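Local coordinates for type 3 secretion system translocon protein SctE (Shigella flexneri, PDB 3U0C), which inserts with its partner IpaC into the host cell membrane, forming the pore through which bacterial effector proteins are translocated into the cytosol, at residues 138-143 and 151-156. Sequence-based numbering, arbitrary orientation.
Sequences TRLSEL and KKLSRE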
loop_
_atom_site.group_PDB
_atom_site.type_symbol
_atom_site.label_atom_id
_atom_site.label_comp_id
_atom_site.label_asym_id
_atom_site.label_seq_id
_atom_site.Cartn_x
_atom_site.Cartn_y
_atom_site.Cartn_z
ATOM N N THR A 138 -41.216 4.567 -17.464
ATOM C CA THR A 138 -41.881 5.343 -18.500
ATOM C C THR A 138 -42.896 4.481 -19.247
ATOM O O THR A 138 -44.040 4.893 -19.472
ATOM C CB THR A 138 -40.895 5.878 -19.546
ATOM O OG1 THR A 138 -40.114 6.950 -18.997
ATOM C CG2 THR A 138 -41.665 6.374 -20.749
ATOM N N ARG A 139 -42.471 3.286 -19.644
ATOM C CA ARG A 139 -43.348 2.363 -20.368
ATOM C C ARG A 139 -44.585 1.967 -19.558
ATOM O O ARG A 139 -45.664 1.783 -20.114
ATOM C CB ARG A 139 -42.572 1.106 -20.770
ATOM C CG ARG A 139 -43.393 0.093 -21.550
ATOM C CD ARG A 139 -42.605 -1.122 -22.011
ATOM N NE ARG A 139 -43.430 -2.053 -22.775
ATOM C CZ ARG A 139 -42.954 -3.089 -23.450
ATOM N NH1 ARG A 139 -41.651 -3.337 -23.458
ATOM N NH2 ARG A 139 -43.780 -3.884 -24.119
ATOM N N LEU A 140 -44.432 1.854 -18.244
ATOM C CA LEU A 140 -45.538 1.480 -17.370
ATOM C C LEU A 140 -46.511 2.626 -17.170
ATOM O O LEU A 140 -47.699 2.395 -16.968
ATOM C CB LEU A 140 -45.037 1.031 -15.997
ATOM C CG LEU A 140 -44.522 -0.395 -15.790
ATOM C CD1 LEU A 140 -43.646 -0.424 -14.544
ATOM C CD2 LEU A 140 -45.656 -1.408 -15.685
ATOM N N SER A 141 -46.012 3.858 -17.190
ATOM C CA SER A 141 -46.897 4.998 -17.015
ATOM C C SER A 141 -47.871 5.081 -18.180
ATOM O O SER A 141 -49.060 5.332 -17.994
ATOM C CB SER A 141 -46.108 6.295 -16.948
ATOM O OG SER A 141 -45.706 6.690 -18.243
ATOM N N GLU A 142 -47.348 4.873 -19.385
ATOM C CA GLU A 142 -48.124 5.081 -20.604
ATOM C C GLU A 142 -49.007 3.864 -20.868
ATOM O O GLU A 142 -49.745 3.804 -21.860
ATOM C CB GLU A 142 -47.196 5.371 -21.781
ATOM C CG GLU A 142 -46.265 6.573 -21.535
ATOM C CD GLU A 142 -45.184 6.681 -22.591
ATOM O OE1 GLU A 142 -45.013 5.694 -23.355
ATOM O OE2 GLU A 142 -44.513 7.741 -22.666
ATOM N N LEU A 143 -48.957 2.918 -19.931
ATOM C CA LEU A 143 -49.687 1.657 -20.035
ATOM C C LEU A 143 -51.208 1.765 -19.834
ATOM O O LEU A 143 -51.685 2.210 -18.767
ATOM C CB LEU A 143 -49.116 0.659 -19.030
ATOM C CG LEU A 143 -49.312 -0.782 -19.418
ATOM C CD1 LEU A 143 -49.238 -0.892 -20.964
ATOM C CD2 LEU A 143 -48.280 -1.667 -18.749
ATOM N N LYS A 151 -49.027 -6.368 -15.475
ATOM C CA LYS A 151 -48.634 -7.279 -14.391
ATOM C C LYS A 151 -47.181 -7.746 -14.525
ATOM O O LYS A 151 -46.421 -7.790 -13.548
ATOM C CB LYS A 151 -49.597 -8.469 -14.326
ATOM C CG LYS A 151 -49.271 -9.502 -13.245
ATOM C CD LYS A 151 -50.450 -10.455 -12.999
ATOM C CE LYS A 151 -49.978 -11.869 -12.681
ATOM N NZ LYS A 151 -50.538 -12.389 -11.388
ATOM N N LYS A 152 -46.781 -8.061 -15.751
ATOM C CA LYS A 152 -45.460 -8.612 -16.019
ATOM C C LYS A 152 -44.358 -7.561 -15.895
ATOM O O LYS A 152 -43.367 -7.795 -15.205
ATOM C CB LYS A 152 -45.440 -9.265 -17.401
ATOM C CG LYS A 152 -44.135 -9.937 -17.764
ATOM C CD LYS A 152 -44.233 -10.602 -19.144
ATOM C CE LYS A 152 -42.914 -11.267 -19.539
ATOM N NZ LYS A 152 -42.993 -11.925 -20.892
ATOM N N LEU A 153 -44.525 -6.413 -16.555
ATOM C CA LEU A 153 -43.575 -5.302 -16.414
ATOM C C LEU A 153 -43.367 -4.913 -14.945
ATOM O O LEU A 153 -42.246 -4.607 -14.518
ATOM C CB LEU A 153 -44.038 -4.077 -17.206
ATOM C CG LEU A 153 -44.085 -4.136 -18.736
ATOM C CD1 LEU A 153 -45.075 -3.121 -19.291
ATOM C CD2 LEU A 153 -42.708 -3.918 -19.336
ATOM N N SER A 154 -44.450 -4.909 -14.171
ATOM C CA SER A 154 -44.351 -4.567 -12.756
ATOM C C SER A 154 -43.420 -5.535 -12.034
ATOM O O SER A 154 -42.658 -5.133 -11.169
ATOM C CB SER A 154 -45.729 -4.567 -12.098
ATOM O OG SER A 154 -46.518 -3.490 -12.588
ATOM N N ARG A 155 -43.493 -6.809 -12.411
ATOM C CA ARG A 155 -42.634 -7.851 -11.861
ATOM C C ARG A 155 -41.190 -7.720 -12.334
ATOM O O ARG A 155 -40.273 -8.155 -11.640
ATOM C CB ARG A 155 -43.159 -9.244 -12.224
ATOM C CG ARG A 155 -44.369 -9.702 -11.426
ATOM C CD ARG A 155 -44.773 -11.128 -11.805
ATOM N NE ARG A 155 -44.617 -11.386 -13.239
ATOM C CZ ARG A 155 -45.622 -11.658 -14.071
ATOM N NH1 ARG A 155 -46.858 -11.719 -13.608
ATOM N NH2 ARG A 155 -45.397 -11.873 -15.368
ATOM N N GLU A 156 -40.985 -7.138 -13.513
ATOM C CA GLU A 156 -39.636 -6.931 -14.022
ATOM C C GLU A 156 -38.993 -5.738 -13.334
ATOM O O GLU A 156 -37.772 -5.663 -13.180
ATOM C CB GLU A 156 -39.651 -6.656 -15.518
ATOM C CG GLU A 156 -40.292 -7.716 -16.385
ATOM C CD GLU A 156 -40.242 -7.313 -17.853
ATOM O OE1 GLU A 156 -39.656 -6.241 -18.150
ATOM O OE2 GLU A 156 -40.782 -8.058 -18.704
#
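Leu153 meets three side chains of the facing segment, Arg139, Leu140 and Leu143, and is a worked example of apolar packing beside the turn of an antiparallel helical hairpin. The closest approach joins Leu140 CD2 to Leu153 CB at 3.5 Å, tight for two carbons; the two leucines run past each other in opposite directions, so that the tip of one lies against the base of the other. Leu140 CD2 also lies 3.8 Å from Ser154 OG. On the loop-proximal side, Leu143 CD2 touches Leu153 CD1 at 3.6 Å. The remaining methyl, Leu153 CD2, lies 3.9 Å from Arg139 CD and over one face of the guanidinium. Arg139 holds CG anti to its backbone nitrogen (chi1 -179°) and stays extended as far as NE, which carries its aliphatic part across Leu153 at about a right angle.

Around this centre, Ile136 adds to the packing on Leu153, while Lys150 lies against both Leu140 and Leu143. Ser154 OG bonds back to Lys150 O within its own helix, so its hydroxyl is satisfied although it faces a methyl group. Farther out, Arg139 NH2 makes a long, weak ion pair with Glu149, and Arg139 NH1, 6.4 Å from Glu156 OE1, makes no contact with it.

Helix 71-141 ends here and helix 150-197 begins, joined by a short connection at the far tip of the hairpin in this N-terminal coiled-coil domain. With no hydrogen bond between the segments, cohesion at this turn rests mainly on apolar contact, to which the exposed, poorly ordered Arg139 contributes its aliphatic chain.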